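Local atomic coordinates of mandelate racemase/muconate lactonizing enzyme (Roseovarius nubinhibens, PDB entry 2QDD), a protein that is of unknown function but belongs to the mandelate racemase/muconate lactonizing family of the enolase superfamily and binds magnesium, consistent with a metal-dependent enzyme. Residues W124-N138 with L307-S321. Numbering follows the deposited sequence.
Sequences WQLLGGEAATPVPIN and LHLAASTPEANRLAS
Thr133 lies against the guanidinium of Arg318, its methyl CG2 3.5 Å from Arg318 NH1, while both methyls of Val135 meet the arginine lower down, Val135 CG1 being 4.1 Å from Arg318 CD. Bends at chi2 and chi3 turn the guanidinium back over the end of helix 300-311, where Arg318 NE donates to Ala310 O (2.8 Å), an acceptor near the guanidinium plane, and NH2 forms a salt bridge with Glu315. A leucine in place of Arg318 would probably leave Ala310 O and Glu315 without these partners and Thr133 CG2 without the NH1 and NH2 it rests on. Val135 has CG1 anti to the backbone N (chi1 177°), which sets this methyl 3.5 Å from Ser321 OG and CG2 over Ala310 and Ala311. The five-membered ring of Trp124 and the His308 ring meet rim to rim with planes only 13° apart, and Trp124 N makes a weak hydrogen bond to His308 ND1 (3.1 Å, 129°), while His308 NE2 bonds Leu353 O. Gly129 passes close to Ser312, and a CB there would clash with Ser312 CA. At the far end Ser321 N donates to Pro136 O (2.8 Å) and Asn138 N to Ser321 O (2.9 Å), the two bonds of a single bridge between Ile137 and Ser321. The contact thus seats helix 300-311 under the linker into the first barrel strand, 135-141; residues 317-321, also bonded to the seventh strand, 290-293, through Met291 and by Ser321 OG to Ile293 O, close the modified (β/α)7β barrel of the enolase superfamily, with helix 274-287 flanking Leu309.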
ATOM      1  N   TRP A 124      29.768 -12.198  27.146  1.00 32.53           N
ATOM      2  CA  TRP A 124      28.387 -11.906  27.561  1.00 33.49           C
ATOM      3  C   TRP A 124      28.206 -10.561  28.263  1.00 31.00           C
ATOM      4  O   TRP A 124      27.129  -9.965  28.191  1.00 30.22           O
ATOM      5  CB  TRP A 124      27.765 -13.050  28.382  1.00 28.64           C
ATOM      6  CG  TRP A 124      28.498 -13.381  29.654  1.00 30.17           C
ATOM      7  CD1 TRP A 124      29.388 -14.401  29.840  1.00 28.10           C
ATOM      8  CD2 TRP A 124      28.402 -12.701  30.915  1.00 21.88           C
ATOM      9  NE1 TRP A 124      29.852 -14.397  31.130  1.00 30.09           N
ATOM     10  CE2 TRP A 124      29.269 -13.361  31.811  1.00 28.70           C
ATOM     11  CE3 TRP A 124      27.676 -11.594  31.371  1.00 24.04           C
ATOM     12  CZ2 TRP A 124      29.429 -12.951  33.138  1.00 26.82           C
ATOM     13  CZ3 TRP A 124      27.846 -11.182  32.689  1.00 32.05           C
ATOM     14  CH2 TRP A 124      28.709 -11.868  33.558  1.00 27.30           C
ATOM     15  N   GLN A 125      29.258 -10.090  28.932  1.00 32.40           N
ATOM     16  CA  GLN A 125      29.247  -8.776  29.574  1.00 34.03           C
ATOM     17  C   GLN A 125      29.512  -7.637  28.595  1.00 33.83           C
ATOM     18  O   GLN A 125      28.906  -6.564  28.702  1.00 38.00           O
ATOM     19  CB  GLN A 125      30.243  -8.726  30.729  1.00 29.05           C
ATOM     20  CG  GLN A 125      30.122  -7.473  31.581  1.00 29.68           C
ATOM     21  CD  GLN A 125      30.442  -7.717  33.041  1.00 36.68           C
ATOM     22  OE1 GLN A 125      29.656  -7.373  33.925  1.00 33.89           O
ATOM     23  NE2 GLN A 125      31.600  -8.307  33.303  1.00 30.36           N
ATOM     24  N   LEU A 126      30.412  -7.869  27.644  1.00 34.47           N
ATOM     25  CA  LEU A 126      30.658  -6.906  26.565  1.00 34.99           C
ATOM     26  C   LEU A 126      29.429  -6.738  25.679  1.00 32.50           C
ATOM     27  O   LEU A 126      29.198  -5.663  25.124  1.00 28.80           O
ATOM     28  CB  LEU A 126      31.860  -7.327  25.719  1.00 35.42           C
ATOM     29  CG  LEU A 126      33.261  -7.063  26.275  1.00 33.43           C
ATOM     30  CD1 LEU A 126      34.289  -7.675  25.346  1.00 27.62           C
ATOM     31  CD2 LEU A 126      33.518  -5.577  26.445  1.00 39.70           C
ATOM     32  N   LEU A 127      28.641  -7.806  25.577  1.00 28.26           N
ATOM     33  CA  LEU A 127      27.376  -7.789  24.860  1.00 30.56           C
ATOM     34  C   LEU A 127      26.204  -7.284  25.705  1.00 29.64           C
ATOM     35  O   LEU A 127      25.086  -7.162  25.213  1.00 34.20           O
ATOM     36  CB  LEU A 127      27.089  -9.174  24.267  1.00 26.90           C
ATOM     37  CG  LEU A 127      28.098  -9.581  23.188  1.00 29.15           C
ATOM     38  CD1 LEU A 127      28.144 -11.086  22.990  1.00 32.33           C
ATOM     39  CD2 LEU A 127      27.838  -8.852  21.876  1.00 30.63           C
ATOM     40  N   GLY A 128      26.468  -6.991  26.974  1.00 33.24           N
ATOM     41  CA  GLY A 128      25.586  -6.158  27.783  1.00 26.12           C
ATOM     42  C   GLY A 128      24.789  -6.910  28.830  1.00 29.43           C
ATOM     43  O   GLY A 128      23.972  -6.312  29.525  1.00 30.33           O
ATOM     44  N   GLY A 129      25.021  -8.218  28.946  1.00 29.58           N
ATOM     45  CA  GLY A 129      24.265  -9.062  29.876  1.00 34.94           C
ATOM     46  C   GLY A 129      24.665  -8.866  31.330  1.00 38.77           C
ATOM     47  O   GLY A 129      25.812  -8.517  31.616  1.00 40.66           O
ATOM     48  N   GLU A 130      23.723  -9.093  32.243  1.00 38.87           N
ATOM     49  CA  GLU A 130      23.980  -8.956  33.682  1.00 46.98           C
ATOM     50  C   GLU A 130      24.718 -10.139  34.297  1.00 43.51           C
ATOM     51  O   GLU A 130      25.405  -9.988  35.307  1.00 46.14           O
ATOM     52  CB  GLU A 130      22.683  -8.705  34.464  1.00 47.36           C
ATOM     53  CG  GLU A 130      21.594  -9.769  34.321  1.00 56.51           C
ATOM     54  CD  GLU A 130      20.600  -9.765  35.480  1.00 60.64           C
ATOM     55  OE1 GLU A 130      19.463 -10.247  35.281  1.00 68.77           O
ATOM     56  OE2 GLU A 130      20.951  -9.287  36.585  1.00 65.66           O
ATOM     57  N   ALA A 131      24.553 -11.312  33.694  1.00 40.67           N
ATOM     58  CA  ALA A 131      24.957 -12.568  34.306  1.00 39.88           C
ATOM     59  C   ALA A 131      25.273 -13.586  33.220  1.00 39.39           C
ATOM     60  O   ALA A 131      24.796 -13.463  32.092  1.00 37.13           O
ATOM     61  CB  ALA A 131      23.854 -13.092  35.222  1.00 42.32           C
ATOM     62  N   ALA A 132      26.070 -14.595  33.570  1.00 39.83           N
ATOM     63  CA  ALA A 132      26.205 -15.803  32.764  1.00 38.04           C
ATOM     64  C   ALA A 132      24.948 -16.662  32.881  1.00 40.39           C
ATOM     65  O   ALA A 132      24.939 -17.690  33.569  1.00 48.26           O
ATOM     66  CB  ALA A 132      27.446 -16.588  33.184  1.00 36.68           C
ATOM     67  N   THR A 133      23.887 -16.223  32.207  1.00 42.19           N
ATOM     68  CA  THR A 133      22.570 -16.847  32.296  1.00 41.58           C
ATOM     69  C   THR A 133      22.618 -18.230  31.648  1.00 42.15           C
ATOM     70  O   THR A 133      23.085 -18.360  30.516  1.00 42.63           O
ATOM     71  CB  THR A 133      21.490 -15.960  31.624  1.00 40.48           C
ATOM     72  OG1 THR A 133      21.442 -14.689  32.283  1.00 41.80           O
ATOM     73  CG2 THR A 133      20.113 -16.600  31.705  1.00 38.35           C
ATOM     74  N   PRO A 134      22.180 -19.268  32.387  1.00 44.53           N
ATOM     75  CA  PRO A 134      21.988 -20.600  31.815  1.00 41.90           C
ATOM     76  C   PRO A 134      20.897 -20.625  30.744  1.00 39.63           C
ATOM     77  O   PRO A 134      19.765 -20.207  30.990  1.00 38.34           O
ATOM     78  CB  PRO A 134      21.600 -21.458  33.026  1.00 45.14           C
ATOM     79  CG  PRO A 134      21.096 -20.496  34.042  1.00 46.38           C
ATOM     80  CD  PRO A 134      21.872 -19.237  33.829  1.00 44.83           C
ATOM     81  N   VAL A 135      21.257 -21.104  29.558  1.00 38.37           N
ATOM     82  CA  VAL A 135      20.389 -21.033  28.388  1.00 35.42           C
ATOM     83  C   VAL A 135      19.862 -22.436  28.098  1.00 34.01           C
ATOM     84  O   VAL A 135      20.654 -23.370  27.961  1.00 32.68           O
ATOM     85  CB  VAL A 135      21.145 -20.451  27.151  1.00 35.51           C
ATOM     86  CG1 VAL A 135      20.251 -20.443  25.909  1.00 29.42           C
ATOM     87  CG2 VAL A 135      21.640 -19.033  27.443  1.00 33.54           C
ATOM     88  N   PRO A 136      18.522 -22.590  28.014  1.00 35.21           N
ATOM     89  CA  PRO A 136      17.901 -23.861  27.628  1.00 31.13           C
ATOM     90  C   PRO A 136      18.396 -24.365  26.273  1.00 34.52           C
ATOM     91  O   PRO A 136      18.614 -23.573  25.353  1.00 32.55           O
ATOM     92  CB  PRO A 136      16.410 -23.515  27.556  1.00 30.53           C
ATOM     93  CG  PRO A 136      16.253 -22.364  28.469  1.00 33.41           C
ATOM     94  CD  PRO A 136      17.505 -21.558  28.288  1.00 34.07           C
ATOM     95  N   ILE A 137      18.601 -25.673  26.181  1.00 31.27           N
ATOM     96  CA  ILE A 137      19.110 -26.309  24.978  1.00 31.86           C
ATOM     97  C   ILE A 137      17.983 -27.141  24.396  1.00 35.04           C
ATOM     98  O   ILE A 137      17.312 -27.865  25.131  1.00 38.11           O
ATOM     99  CB  ILE A 137      20.357 -27.205  25.284  1.00 31.86           C
ATOM    100  CG1 ILE A 137      21.474 -26.391  25.950  1.00 30.43           C
ATOM    101  CG2 ILE A 137      20.884 -27.899  24.021  1.00 24.35           C
ATOM    102  CD1 ILE A 137      21.849 -25.095  25.220  1.00 37.39           C
ATOM    103  N   ASN A 138      17.756 -27.031  23.090  1.00 34.52           N
ATOM    104  CA  ASN A 138      16.736 -27.857  22.449  1.00 37.65           C
ATOM    105  C   ASN A 138      17.226 -29.193  21.881  1.00 35.85           C
ATOM    106  O   ASN A 138      18.364 -29.308  21.428  1.00 30.73           O
ATOM    107  CB  ASN A 138      15.892 -27.060  21.440  1.00 38.89           C
ATOM    108  CG  ASN A 138      16.655 -26.705  20.186  1.00 41.73           C
ATOM    109  OD1 ASN A 138      16.708 -27.485  19.232  1.00 52.93           O
ATOM    110  ND2 ASN A 138      17.243 -25.518  20.171  1.00 44.18           N
ATOM    111  N   LEU A 307      26.484 -18.650  22.356  1.00 33.07           N
ATOM    112  CA  LEU A 307      25.853 -18.752  23.675  1.00 30.04           C
ATOM    113  C   LEU A 307      26.117 -17.547  24.571  1.00 26.46           C
ATOM    114  O   LEU A 307      25.309 -17.234  25.440  1.00 30.09           O
ATOM    115  CB  LEU A 307      26.250 -20.045  24.390  1.00 31.64           C
ATOM    116  CG  LEU A 307      25.142 -20.603  25.290  1.00 41.61           C
ATOM    117  CD1 LEU A 307      24.416 -21.754  24.624  1.00 47.09           C
ATOM    118  CD2 LEU A 307      25.693 -21.019  26.628  1.00 44.95           C
ATOM    119  N   HIS A 308      27.240 -16.873  24.349  1.00 24.46           N
ATOM    120  CA  HIS A 308      27.496 -15.555  24.930  1.00 28.40           C
ATOM    121  C   HIS A 308      26.459 -14.512  24.493  1.00 30.72           C
ATOM    122  O   HIS A 308      26.030 -13.683  25.303  1.00 28.60           O
ATOM    123  CB  HIS A 308      28.904 -15.065  24.558  1.00 26.94           C
ATOM    124  CG  HIS A 308      29.994 -15.608  25.432  1.00 33.53           C
ATOM    125  ND1 HIS A 308      30.153 -15.231  26.747  1.00 35.78           N
ATOM    126  CD2 HIS A 308      31.000 -16.474  25.166  1.00 31.44           C
ATOM    127  CE1 HIS A 308      31.200 -15.854  27.258  1.00 36.72           C
ATOM    128  NE2 HIS A 308      31.731 -16.614  26.320  1.00 29.37           N
ATOM    129  N   LEU A 309      26.076 -14.555  23.212  1.00 31.03           N
ATOM    130  CA  LEU A 309      25.012 -13.695  22.685  1.00 24.70           C
ATOM    131  C   LEU A 309      23.640 -14.105  23.214  1.00 21.65           C
ATOM    132  O   LEU A 309      22.853 -13.252  23.616  1.00 23.14           O
ATOM    133  CB  LEU A 309      25.022 -13.677  21.149  1.00 23.24           C
ATOM    134  CG  LEU A 309      24.232 -12.549  20.468  1.00 27.55           C
ATOM    135  CD1 LEU A 309      24.819 -11.180  20.753  1.00 18.14           C
ATOM    136  CD2 LEU A 309      24.151 -12.776  18.974  1.00 29.29           C
ATOM    137  N   ALA A 310      23.369 -15.409  23.210  1.00 21.47           N
ATOM    138  CA  ALA A 310      22.148 -15.971  23.798  1.00 26.11           C
ATOM    139  C   ALA A 310      21.907 -15.568  25.264  1.00 31.41           C
ATOM    140  O   ALA A 310      20.794 -15.182  25.624  1.00 37.17           O
ATOM    141  CB  ALA A 310      22.138 -17.489  23.647  1.00 18.67           C
ATOM    142  N   ALA A 311      22.953 -15.634  26.087  1.00 32.57           N
ATOM    143  CA  ALA A 311      22.846 -15.349  27.525  1.00 30.24           C
ATOM    144  C   ALA A 311      22.637 -13.872  27.824  1.00 31.83           C
ATOM    145  O   ALA A 311      21.947 -13.521  28.779  1.00 35.62           O
ATOM    146  CB  ALA A 311      24.069 -15.861  28.261  1.00 32.67           C
ATOM    147  N   SER A 312      23.227 -13.013  26.996  1.00 32.02           N
ATOM    148  CA  SER A 312      23.102 -11.560  27.144  1.00 25.21           C
ATOM    149  C   SER A 312      21.779 -11.010  26.592  1.00 27.15           C
ATOM    150  O   SER A 312      21.496  -9.817  26.718  1.00 28.43           O
ATOM    151  CB  SER A 312      24.282 -10.873  26.456  1.00 22.01           C
ATOM    152  OG  SER A 312      24.296 -11.177  25.072  1.00 27.73           O
ATOM    153  N   THR A 313      20.982 -11.880  25.974  1.00 26.24           N
ATOM    154  CA  THR A 313      19.691 -11.515  25.386  1.00 24.94           C
ATOM    155  C   THR A 313      18.615 -11.594  26.471  1.00 24.82           C
ATOM    156  O   THR A 313      18.544 -12.598  27.180  1.00 27.68           O
ATOM    157  CB  THR A 313      19.360 -12.486  24.223  1.00 25.25           C
ATOM    158  OG1 THR A 313      20.339 -12.332  23.189  1.00 23.61           O
ATOM    159  CG2 THR A 313      17.962 -12.271  23.654  1.00 21.13           C
ATOM    160  N   PRO A 314      17.786 -10.531  26.610  1.00 30.01           N
ATOM    161  CA  PRO A 314      16.661 -10.488  27.566  1.00 29.86           C
ATOM    162  C   PRO A 314      15.781 -11.740  27.546  1.00 32.01           C
ATOM    163  O   PRO A 314      15.513 -12.293  26.474  1.00 33.08           O
ATOM    164  CB  PRO A 314      15.849  -9.276  27.103  1.00 28.44           C
ATOM    165  CG  PRO A 314      16.837  -8.392  26.428  1.00 26.76           C
ATOM    166  CD  PRO A 314      17.909  -9.268  25.850  1.00 24.42           C
ATOM    167  N   GLU A 315      15.349 -12.170  28.729  1.00 36.13           N
ATOM    168  CA  GLU A 315      14.621 -13.434  28.915  1.00 40.29           C
ATOM    169  C   GLU A 315      13.368 -13.567  28.029  1.00 33.61           C
ATOM    170  O   GLU A 315      13.097 -14.641  27.488  1.00 38.10           O
ATOM    171  CB  GLU A 315      14.300 -13.644  30.411  1.00 43.80           C
ATOM    172  CG  GLU A 315      13.152 -14.617  30.747  1.00 56.61           C
ATOM    173  CD  GLU A 315      13.581 -16.080  30.774  1.00 68.50           C
ATOM    174  OE1 GLU A 315      13.556 -16.684  31.870  1.00 72.57           O
ATOM    175  OE2 GLU A 315      13.932 -16.630  29.704  1.00 68.32           O
ATOM    176  N   ALA A 316      12.637 -12.466  27.861  1.00 32.38           N
ATOM    177  CA  ALA A 316      11.396 -12.457  27.075  1.00 30.97           C
ATOM    178  C   ALA A 316      11.618 -12.667  25.577  1.00 28.69           C
ATOM    179  O   ALA A 316      10.717 -13.110  24.868  1.00 33.40           O
ATOM    180  CB  ALA A 316      10.619 -11.175  27.319  1.00 30.73           C
ATOM    181  N   ASN A 317      12.821 -12.359  25.107  1.00 26.51           N
ATOM    182  CA  ASN A 317      13.152 -12.470  23.690  1.00 27.31           C
ATOM    183  C   ASN A 317      13.994 -13.697  23.364  1.00 29.91           C
ATOM    184  O   ASN A 317      14.151 -14.052  22.202  1.00 32.47           O
ATOM    185  CB  ASN A 317      13.855 -11.205  23.211  1.00 22.02           C
ATOM    186  CG  ASN A 317      13.063  -9.956  23.517  1.00 31.25           C
ATOM    187  OD1 ASN A 317      13.253  -9.329  24.560  1.00 30.44           O
ATOM    188  ND2 ASN A 317      12.154  -9.592  22.616  1.00 25.86           N
ATOM    189  N   ARG A 318      14.536 -14.343  24.393  1.00 32.66           N
ATOM    190  CA  ARG A 318      15.444 -15.460  24.189  1.00 31.20           C
ATOM    191  C   ARG A 318      14.673 -16.771  24.225  1.00 31.33           C
ATOM    192  O   ARG A 318      13.895 -17.018  25.145  1.00 38.26           O
ATOM    193  CB  ARG A 318      16.554 -15.441  25.240  1.00 31.53           C
ATOM    194  CG  ARG A 318      17.639 -16.502  25.054  1.00 37.03           C
ATOM    195  CD  ARG A 318      18.117 -17.015  26.405  1.00 40.72           C
ATOM    196  NE  ARG A 318      18.607 -15.917  27.237  1.00 43.29           N
ATOM    197  CZ  ARG A 318      18.229 -15.681  28.489  1.00 47.06           C
ATOM    198  NH1 ARG A 318      18.738 -14.646  29.143  1.00 42.13           N
ATOM    199  NH2 ARG A 318      17.354 -16.478  29.094  1.00 46.54           N
ATOM    200  N   LEU A 319      14.881 -17.601  23.209  1.00 29.44           N
ATOM    201  CA  LEU A 319      14.396 -18.978  23.231  1.00 32.33           C
ATOM    202  C   LEU A 319      15.574 -19.949  23.359  1.00 30.74           C
ATOM    203  O   LEU A 319      16.700 -19.516  23.603  1.00 36.12           O
ATOM    204  CB  LEU A 319      13.553 -19.267  21.983  1.00 30.56           C
ATOM    205  CG  LEU A 319      12.267 -18.451  21.808  1.00 32.71           C
ATOM    206  CD1 LEU A 319      11.836 -18.452  20.352  1.00 33.90           C
ATOM    207  CD2 LEU A 319      11.152 -18.972  22.692  1.00 23.29           C
ATOM    208  N   ALA A 320      15.310 -21.246  23.202  1.00 28.93           N
ATOM    209  CA  ALA A 320      16.334 -22.285  23.327  1.00 34.67           C
ATOM    210  C   ALA A 320      17.473 -22.161  22.307  1.00 37.92           C
ATOM    211  O   ALA A 320      17.269 -21.700  21.188  1.00 40.52           O
ATOM    212  CB  ALA A 320      15.702 -23.662  23.253  1.00 35.02           C
ATOM    213  N   SER A 321      18.675 -22.556  22.716  1.00 38.13           N
ATOM    214  CA  SER A 321      19.810 -22.672  21.808  1.00 34.71           C
ATOM    215  C   SER A 321      20.000 -24.117  21.367  1.00 34.89           C
ATOM    216  O   SER A 321      19.530 -25.045  22.018  1.00 36.79           O
ATOM    217  CB  SER A 321      21.087 -22.160  22.470  1.00 37.19           C
ATOM    218  OG  SER A 321      21.102 -20.745  22.534  1.00 44.19           O
TER
HETATM  219  O   HOH W   1      22.034  -7.418  26.413  1.00 35.41           O
HETATM  220  O   HOH W   2      21.756 -11.671  30.813  1.00 51.56           O